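Local coordinates for protein 3-dehydroquinate dehydratase (Enterococcus faecalis, PDB 4PH6) that catalyses the cis-dehydration of 3-dehydroquinate to 3-dehydroshikimate, the third step of the chorismate pathway, through an imine formed with an active-site lysine, at residues Asn99-Tyr104 against Leu120-Leu125; Thr129-Ala134 against Gln165-Asp170; Glu106-Gly111 against Ala137-Val142. All blocks are in the same frame, centred on the assembly; numbering follows the deposited sequence.

Contact 1 of 3, residues Asn99-Tyr104 against Leu120-Leu125; sequences NYFALY and LFANPL
Phe101 makes most of the apolar contact here, meeting Ala122 and Asn123 with the far end of its ring. Its CZ lies 3.9 Å from Ala122 CB, and its CE2 lies 3.9 Å from Asn123 CB. With CG anti to the carbonyl carbon (chi1 -74°), the ring projects from helix 97-110 into the bend where the 120-125 segment turns into its own helix. Tyr100 adds a looser touch, CE2 to Ala122 CB at 4.2 Å, so this one methyl is approached obliquely by both aromatic rings. Within the helix the two rings meet, with Tyr100 CD2 3.8 Å above the plane of Phe101, over the ring centre.

Polar backbone atoms meet the same ring without a hydrogen bond across the contact. Phe101 CZ comes to 3.4 Å from Asn123 O, which approaches obliquely, while Asn123 N lies in the ring plane at its edge. The Asn123 amide is turned 85° from the ring. Its CG is anti to the backbone N (chi1 -174°); Asn123 is the N-cap residue of helix 124-136, its OD1 accepting a hydrogen bond from Ala126 N.

Within the (beta/alpha)8 barrel, the contact packs helix 97-110 against the loop between strand 115-119 and the following helix. Phe101 extends onto Ala126 and Ala127 of helix 124-136. The Tyr100 side chain lies about 6 Å from that of Arg85, a predicted 3-dehydroquinate-binding residue, and Tyr100 OH makes a weak hydrogen bond with Glu119 N at the end of strand 115-119.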
loop_
_atom_site.group_PDB
_atom_site.type_symbol
_atom_site.label_atom_id
_atom_site.label_comp_id
_atom_site.label_asym_id
_atom_site.label_seq_id
_atom_site.Cartn_x
_atom_site.Cartn_y
_atom_site.Cartn_z
ATOM N N ASN A 99 31.988 1.061 23.684
ATOM C CA ASN A 99 32.462 0.737 22.340
ATOM C C ASN A 99 31.549 1.321 21.262
ATOM O O ASN A 99 32.006 1.716 20.191
ATOM C CB ASN A 99 32.585 -0.776 22.158
ATOM C CG ASN A 99 33.878 -1.328 22.742
ATOM O OD1 ASN A 99 34.879 -0.625 22.819
ATOM N ND2 ASN A 99 33.858 -2.593 23.151
ATOM N N TYR A 100 30.256 1.379 21.552
ATOM C CA TYR A 100 29.314 1.968 20.631
ATOM C C TYR A 100 29.692 3.428 20.377
ATOM O O TYR A 100 29.896 3.836 19.229
ATOM C CB TYR A 100 27.890 1.851 21.173
ATOM C CG TYR A 100 26.837 2.501 20.307
ATOM C CD1 TYR A 100 26.343 1.858 19.179
ATOM C CD2 TYR A 100 26.314 3.749 20.630
ATOM C CE1 TYR A 100 25.366 2.454 18.381
ATOM C CE2 TYR A 100 25.338 4.345 19.843
ATOM C CZ TYR A 100 24.865 3.690 18.722
ATOM O OH TYR A 100 23.895 4.282 17.937
ATOM N N PHE A 101 29.828 4.208 21.442
ATOM C CA PHE A 101 30.135 5.627 21.275
ATOM C C PHE A 101 31.584 5.891 20.854
ATOM O O PHE A 101 31.848 6.854 20.129
ATOM C CB PHE A 101 29.803 6.387 22.559
ATOM C CG PHE A 101 28.335 6.567 22.766
ATOM C CD1 PHE A 101 27.636 7.500 22.028
ATOM C CD2 PHE A 101 27.643 5.784 23.674
ATOM C CE1 PHE A 101 26.287 7.669 22.208
ATOM C CE2 PHE A 101 26.301 5.951 23.857
ATOM C CZ PHE A 101 25.616 6.895 23.126
ATOM N N ALA A 102 32.513 5.046 21.284
ATOM C CA ALA A 102 33.921 5.215 20.903
ATOM C C ALA A 102 34.133 5.020 19.390
ATOM O O ALA A 102 34.889 5.768 18.749
ATOM C CB ALA A 102 34.796 4.254 21.693
ATOM N N LEU A 103 33.451 4.021 18.828
ATOM C CA LEU A 103 33.506 3.738 17.389
ATOM C C LEU A 103 32.999 4.913 16.563
ATOM O O LEU A 103 33.640 5.335 15.599
ATOM C CB LEU A 103 32.685 2.498 17.049
ATOM C CG LEU A 103 32.599 2.098 15.566
ATOM C CD1 LEU A 103 33.937 2.201 14.838
ATOM C CD2 LEU A 103 32.038 0.689 15.430
ATOM N N TYR A 104 31.829 5.418 16.939
ATOM C CA TYR A 104 31.221 6.540 16.241
ATOM C C TYR A 104 32.086 7.806 16.325
ATOM O O TYR A 104 32.268 8.499 15.320
ATOM C CB TYR A 104 29.824 6.814 16.805
ATOM C CG TYR A 104 28.714 5.957 16.216
ATOM C CD1 TYR A 104 28.948 5.100 15.143
ATOM C CD2 TYR A 104 27.419 6.037 16.716
ATOM C CE1 TYR A 104 27.921 4.339 14.598
ATOM C CE2 TYR A 104 26.395 5.285 16.186
ATOM C CZ TYR A 104 26.644 4.443 15.125
ATOM O OH TYR A 104 25.603 3.697 14.604
ATOM N N LEU A 120 17.804 6.596 19.219
ATOM C CA LEU A 120 17.147 7.480 20.173
ATOM C C LEU A 120 17.422 7.084 21.620
ATOM O O LEU A 120 17.674 7.944 22.461
ATOM C CB LEU A 120 15.631 7.499 19.918
ATOM C CG LEU A 120 14.703 8.150 20.958
ATOM C CD1 LEU A 120 14.922 9.666 21.052
ATOM C CD2 LEU A 120 13.228 7.835 20.681
ATOM N N PHE A 121 17.362 5.793 21.913
ATOM C CA PHE A 121 17.408 5.273 23.276
ATOM C C PHE A 121 18.802 5.050 23.879
ATOM O O PHE A 121 18.908 4.714 24.986
ATOM C CB PHE A 121 16.546 4.011 23.471
ATOM C CG PHE A 121 15.077 4.265 23.380
ATOM C CD1 PHE A 121 14.295 3.501 22.604
ATOM C CD2 PHE A 121 14.507 5.289 24.035
ATOM C CE1 PHE A 121 12.960 3.736 22.485
ATOM C CE2 PHE A 121 13.165 5.541 23.910
ATOM C CZ PHE A 121 12.385 4.761 23.138
ATOM N N ALA A 122 19.844 5.251 23.110
ATOM C CA ALA A 122 21.188 5.160 23.604
ATOM C C ALA A 122 21.400 6.306 24.528
ATOM O O ALA A 122 20.704 7.233 24.482
ATOM C CB ALA A 122 22.196 5.203 22.482
ATOM N N ASN A 123 22.417 6.192 25.359
ATOM C CA ASN A 123 22.753 7.221 26.344
ATOM C C ASN A 123 22.815 8.573 25.710
ATOM O O ASN A 123 23.648 8.916 24.968
ATOM C CB ASN A 123 24.155 6.964 26.902
ATOM C CG ASN A 123 24.547 7.913 28.049
ATOM O OD1 ASN A 123 24.735 9.090 27.927
ATOM N ND2 ASN A 123 24.659 7.329 29.172
ATOM N N PRO A 124 21.830 9.354 26.060
ATOM C CA PRO A 124 21.587 10.663 25.474
ATOM C C PRO A 124 22.679 11.680 25.732
ATOM O O PRO A 124 22.941 12.459 24.868
ATOM C CB PRO A 124 20.283 11.096 26.111
ATOM C CG PRO A 124 19.723 9.867 26.687
ATOM C CD PRO A 124 20.854 9.017 27.086
ATOM N N LEU A 125 23.254 11.706 26.918
ATOM C CA LEU A 125 24.307 12.638 27.212
ATOM C C LEU A 125 25.483 12.326 26.336
ATOM O O LEU A 125 26.018 13.186 25.740
ATOM C CB LEU A 125 24.673 12.557 28.682
ATOM C CG LEU A 125 25.912 13.275 29.223
ATOM C CD1 LEU A 125 27.216 12.940 28.541
ATOM C CD2 LEU A 125 25.704 14.764 29.184
#

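Contact 2 of 3, residues Thr129-Ala134 against Gln165-Asp170; sequences TLIHEA and QMRQAD
A Schellman motif closing helix 154-166 brings Arg167 and Gln168 up to Ile131 and His132 on helix 124-136, the preceding helix of the barrel's outer layer. Its signature is the positive phi of Gln168 (63°) together with two backbone bonds, Gln168 N to Gln165 O at 2.9 Å and Ala169 N to Met164 O. The reversal leaves Arg167 O directed at the neighbouring helix, where Ile131 CD1 meets it at 3.8 Å. Ile131 has CG1 anti to the carbonyl carbon and CD1 extended beyond it (chi2 170°), which carries the terminal methyl to the Arg167 carbonyl. The same methyl lies 4.5 Å from Arg167 NH2, at an oblique approach to the guanidinium group.

At the outer margin, His132 meets Gln168 through the CE1 corner of its imidazole. Gln168 OE1 lies 3.9 Å from CE1, at the ring edge and in its plane, and NE2 is at a similar 4.0 Å from the same carbon. The ring and amide planes are 52° apart and the two side chains cross at about a right angle, a geometry of edge contact rather than stacking. Gln168 reaches the ring with an extended chain beyond CG.

No hydrogen bond joins the two segments, so the contact proper is van der Waals packing: a methyl against the carbonyl and guanidinium of Arg167, and a ring carbon against the Gln168 amide. Arg167 takes its polar partners from adjoining parts of the fold: NE forms a salt bridge with Asp128 OD1, and NH1 donates to Leu120 O. Its charge is thus probably balanced chiefly by Asp128, while the methyl of Ile131 fills in beside the guanidinium and the turn carbonyl.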
loop_
_atom_site.group_PDB
_atom_site.type_symbol
_atom_site.label_atom_id
_atom_site.label_comp_id
_atom_site.label_asym_id
_atom_site.label_seq_id
_atom_site.Cartn_x
_atom_site.Cartn_y
_atom_site.Cartn_z
ATOM N N THR A 129 26.499 14.720 22.838
ATOM C CA THR A 129 27.857 15.202 22.630
ATOM C C THR A 129 28.365 14.738 21.272
ATOM O O THR A 129 29.018 15.496 20.563
ATOM C CB THR A 129 28.812 14.719 23.742
ATOM O OG1 THR A 129 28.295 15.124 25.012
ATOM C CG2 THR A 129 30.210 15.293 23.550
ATOM N N LEU A 130 28.051 13.493 20.924
ATOM C CA LEU A 130 28.404 12.917 19.633
ATOM C C LEU A 130 27.716 13.644 18.465
ATOM O O LEU A 130 28.341 13.939 17.439
ATOM C CB LEU A 130 28.045 11.434 19.605
ATOM C CG LEU A 130 28.216 10.758 18.245
ATOM C CD1 LEU A 130 29.697 10.758 17.827
ATOM C CD2 LEU A 130 27.640 9.340 18.266
ATOM N N ILE A 131 26.433 13.932 18.633
ATOM C CA ILE A 131 25.666 14.642 17.617
ATOM C C ILE A 131 26.332 15.959 17.193
ATOM O O ILE A 131 26.492 16.212 15.995
ATOM C CB ILE A 131 24.236 14.945 18.109
ATOM C CG1 ILE A 131 23.446 13.647 18.280
ATOM C CG2 ILE A 131 23.532 15.865 17.125
ATOM C CD1 ILE A 131 22.115 13.821 18.993
ATOM N N HIS A 132 26.719 16.783 18.169
ATOM C CA HIS A 132 27.342 18.070 17.869
ATOM C C HIS A 132 28.716 17.914 17.233
ATOM O O HIS A 132 29.079 18.713 16.366
ATOM C CB HIS A 132 27.447 18.937 19.128
ATOM C CG HIS A 132 26.118 19.237 19.739
ATOM N ND1 HIS A 132 25.064 19.743 19.014
ATOM C CD2 HIS A 132 25.662 19.065 21.001
ATOM C CE1 HIS A 132 24.016 19.876 19.796
ATOM N NE2 HIS A 132 24.348 19.474 21.014
ATOM N N GLU A 133 29.474 16.902 17.652
ATOM C CA GLU A 133 30.754 16.628 17.001
ATOM C C GLU A 133 30.554 16.127 15.560
ATOM O O GLU A 133 31.306 16.495 14.662
ATOM C CB GLU A 133 31.578 15.617 17.802
ATOM C CG GLU A 133 32.108 16.152 19.133
ATOM C CD GLU A 133 32.870 17.461 18.990
ATOM O OE1 GLU A 133 33.891 17.488 18.274
ATOM O OE2 GLU A 133 32.429 18.476 19.587
ATOM N N ALA A 134 29.538 15.303 15.330
ATOM C CA ALA A 134 29.237 14.868 13.973
ATOM C C ALA A 134 28.769 16.030 13.097
ATOM O O ALA A 134 29.226 16.157 11.951
ATOM C CB ALA A 134 28.192 13.759 13.986
ATOM N N GLN A 165 13.172 14.509 16.909
ATOM C CA GLN A 165 13.215 15.850 16.355
ATOM C C GLN A 165 13.656 16.842 17.451
ATOM O O GLN A 165 14.464 17.738 17.191
ATOM C CB GLN A 165 11.851 16.237 15.752
ATOM C CG GLN A 165 11.814 17.584 14.985
ATOM C CD GLN A 165 10.462 17.853 14.313
ATOM O OE1 GLN A 165 10.247 17.497 13.156
ATOM N NE2 GLN A 165 9.545 18.462 15.046
ATOM N N MET A 166 13.164 16.650 18.676
ATOM C CA MET A 166 13.546 17.508 19.801
ATOM C C MET A 166 15.027 17.395 20.139
ATOM O O MET A 166 15.619 18.332 20.676
ATOM C CB MET A 166 12.727 17.170 21.051
ATOM C CG MET A 166 11.269 17.582 20.990
ATOM S SD MET A 166 10.308 16.978 22.391
ATOM C CE MET A 166 8.699 17.615 21.946
ATOM N N ARG A 167 15.609 16.236 19.861
ATOM C CA ARG A 167 17.029 16.021 20.099
ATOM C C ARG A 167 17.822 16.436 18.873
ATOM O O ARG A 167 18.942 15.974 18.686
ATOM C CB ARG A 167 17.340 14.550 20.419
ATOM C CG ARG A 167 16.604 13.947 21.614
ATOM C CD ARG A 167 17.486 13.827 22.856
ATOM N NE ARG A 167 18.784 13.200 22.597
ATOM C CZ ARG A 167 19.009 11.887 22.540
ATOM N NH1 ARG A 167 18.010 11.022 22.704
ATOM N NH2 ARG A 167 20.240 11.437 22.300
ATOM N N GLN A 168 17.224 17.270 18.021
ATOM C CA GLN A 168 17.905 17.848 16.854
ATOM C C GLN A 168 18.369 16.814 15.813
ATOM O O GLN A 168 19.429 16.963 15.198
ATOM C CB GLN A 168 19.103 18.695 17.304
ATOM C CG GLN A 168 18.771 19.796 18.311
ATOM C CD GLN A 168 19.994 20.608 18.742
ATOM O OE1 GLN A 168 20.825 20.996 17.915
ATOM N NE2 GLN A 168 20.107 20.863 20.045
ATOM N N ALA A 169 17.571 15.774 15.603
ATOM C CA ALA A 169 17.811 14.885 14.478
ATOM C C ALA A 169 17.641 15.640 13.163
ATOM O O ALA A 169 16.752 16.481 13.023
ATOM C CB ALA A 169 16.874 13.705 14.516
ATOM N N ASP A 170 18.504 15.349 12.201
ATOM C CA ASP A 170 18.271 15.821 10.847
ATOM C C ASP A 170 17.180 14.967 10.181
ATOM O O ASP A 170 16.399 15.456 9.370
ATOM C CB ASP A 170 19.573 15.795 10.053
ATOM C CG ASP A 170 20.569 16.827 10.559
ATOM O OD1 ASP A 170 20.197 18.013 10.625
ATOM O OD2 ASP A 170 21.704 16.454 10.923
#

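Contact 3 of 3, residues Glu106-Gly111 against Ala137-Val142; sequences ELVKKG and AGIKIV
Of residues 106-111, Val108 alone makes the contact with 137-142, the turn leading into strand 140-147, and it does so with both methyls. CG2 lies 4.0 Å from Ile139 CD1, the nearer of the two apolar pairs, and CG1 lies 4.3 Å from Ala137 CB. The valine's branching explains the division: CG1 is anti to the backbone N (chi1 166°), whereas CG2 is anti to the carbonyl carbon. Leu130, Ala134 and Leu116 also touch the Val108 side chain, placing it between helix 124-136 and strand 115-119.

The backbone contributes one further approach, Val108 O to Ala137 CB at 4.3 Å, a plain packing distance. Between the two contacting residues of the turn stands Gly138, whose positive phi (82°) marks a Schellman motif at the end of helix 124-136; Ala137 and Ile139 flank it and both direct CB toward the 106-111 segment.

With no hydrogen bond or charge pair across the segments, the contact is plain van der Waals packing of methyls, probably with some hydrophobic gain at buried Ile139, which also touches Leu113 of a loop and Leu116 of strand 115-119.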
loop_
_atom_site.group_PDB
_atom_site.type_symbol
_atom_site.label_atom_id
_atom_site.label_comp_id
_atom_site.label_asym_id
_atom_site.label_seq_id
_atom_site.Cartn_x
_atom_site.Cartn_y
_atom_site.Cartn_z
ATOM N N GLU A 106 35.257 7.954 16.621
ATOM C CA GLU A 106 36.383 7.728 15.719
ATOM C C GLU A 106 36.042 7.905 14.237
ATOM O O GLU A 106 36.822 8.491 13.487
ATOM C CB GLU A 106 36.966 6.330 15.925
ATOM C CG GLU A 106 37.967 6.271 17.050
ATOM C CD GLU A 106 39.071 7.307 16.902
ATOM O OE1 GLU A 106 38.997 8.348 17.592
ATOM O OE2 GLU A 106 40.013 7.080 16.110
ATOM N N LEU A 107 34.900 7.371 13.811
ATOM C CA LEU A 107 34.430 7.566 12.444
ATOM C C LEU A 107 34.272 9.051 12.148
ATOM O O LEU A 107 34.646 9.528 11.073
ATOM C CB LEU A 107 33.100 6.840 12.221
ATOM C CG LEU A 107 33.193 5.317 12.080
ATOM C CD1 LEU A 107 31.809 4.710 12.086
ATOM C CD2 LEU A 107 33.953 4.917 10.815
ATOM N N VAL A 108 33.725 9.781 13.115
ATOM C CA VAL A 108 33.532 11.212 12.959
ATOM C C VAL A 108 34.863 11.928 12.677
ATOM O O VAL A 108 34.927 12.792 11.797
ATOM C CB VAL A 108 32.853 11.827 14.200
ATOM C CG1 VAL A 108 32.966 13.357 14.176
ATOM C CG2 VAL A 108 31.391 11.391 14.275
ATOM N N LYS A 109 35.919 11.533 13.395
ATOM C CA LYS A 109 37.232 12.159 13.276
ATOM C C LYS A 109 38.013 11.759 12.028
ATOM O O LYS A 109 38.616 12.612 11.379
ATOM C CB LYS A 109 38.095 11.829 14.505
ATOM C CG LYS A 109 37.650 12.532 15.767
ATOM C CD LYS A 109 38.315 11.935 16.993
ATOM C CE LYS A 109 37.731 12.554 18.253
ATOM N NZ LYS A 109 38.031 11.754 19.468
ATOM N N LYS A 110 38.020 10.464 11.712
ATOM C CA LYS A 110 38.940 9.933 10.715
ATOM C C LYS A 110 38.275 8.997 9.706
ATOM O O LYS A 110 38.961 8.364 8.898
ATOM C CB LYS A 110 40.089 9.189 11.400
ATOM C CG LYS A 110 41.095 10.087 12.097
ATOM C CD LYS A 110 41.756 9.369 13.266
ATOM C CE LYS A 110 42.985 10.138 13.767
ATOM N NZ LYS A 110 43.687 9.432 14.889
ATOM N N GLY A 111 36.949 8.908 9.748
ATOM C CA GLY A 111 36.233 8.074 8.805
ATOM C C GLY A 111 35.553 8.881 7.721
ATOM O O GLY A 111 35.536 10.107 7.776
ATOM N N ALA A 137 31.381 18.278 11.844
ATOM C CA ALA A 137 32.088 17.668 10.708
ATOM C C ALA A 137 31.240 17.611 9.440
ATOM O O ALA A 137 31.686 17.051 8.437
ATOM C CB ALA A 137 32.571 16.256 11.068
ATOM N N GLY A 138 30.024 18.168 9.480
ATOM C CA GLY A 138 29.155 18.202 8.307
ATOM C C GLY A 138 28.377 16.913 8.076
ATOM O O GLY A 138 27.833 16.677 7.001
ATOM N N ILE A 139 28.319 16.067 9.095
ATOM C CA ILE A 139 27.559 14.836 8.998
ATOM C C ILE A 139 26.092 15.039 9.393
ATOM O O ILE A 139 25.815 15.599 10.459
ATOM C CB ILE A 139 28.163 13.751 9.888
ATOM C CG1 ILE A 139 29.652 13.579 9.559
ATOM C CG2 ILE A 139 27.397 12.467 9.720
ATOM C CD1 ILE A 139 30.429 12.821 10.611
ATOM N N LYS A 140 25.162 14.594 8.545
ATOM C CA LYS A 140 23.733 14.615 8.875
ATOM C C LYS A 140 23.389 13.521 9.873
ATOM O O LYS A 140 23.861 12.388 9.763
ATOM C CB LYS A 140 22.857 14.432 7.622
ATOM C CG LYS A 140 23.113 15.415 6.494
ATOM C CD LYS A 140 22.855 16.846 6.930
ATOM C CE LYS A 140 23.173 17.810 5.784
ATOM N NZ LYS A 140 23.194 19.226 6.255
ATOM N N ILE A 141 22.538 13.850 10.834
ATOM C CA ILE A 141 22.191 12.898 11.876
ATOM C C ILE A 141 20.852 12.200 11.649
ATOM O O ILE A 141 19.823 12.847 11.435
ATOM C CB ILE A 141 22.162 13.580 13.239
ATOM C CG1 ILE A 141 23.552 14.127 13.554
ATOM C CG2 ILE A 141 21.719 12.584 14.304
ATOM C CD1 ILE A 141 24.638 13.065 13.544
ATOM N N VAL A 142 20.870 10.872 11.702
ATOM C CA VAL A 142 19.623 10.111 11.684
ATOM C C VAL A 142 19.414 9.480 13.051
ATOM O O VAL A 142 20.073 8.498 13.377
ATOM C CB VAL A 142 19.604 8.997 10.604
ATOM C CG1 VAL A 142 18.268 8.264 10.631
ATOM C CG2 VAL A 142 19.866 9.570 9.220
#

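All three contacts lie in one sector of the barrel, with centres 11 to 13 Å apart. Contacts 1 and 3 use successive parts of helix 97-110, and contacts 1 and 2 share helix 124-136. Along the chain contact 1 closes before contact 2 opens, whereas contact 3 crosses both. Probable hydrogen bonds join contacts 2 and 3: Ala134 O lies 3.0 Å from Ile139 N, and Asp170 OD2 lies 2.7 Å from Ile141 N. Together the contacts pack helices 97-110 and 124-136 and the turn ending helix 154-166 beside parallel strands 115-119 and 140-147. Contact 1 approaches the predicted substrate site; contacts 2 and 3 lie away from it.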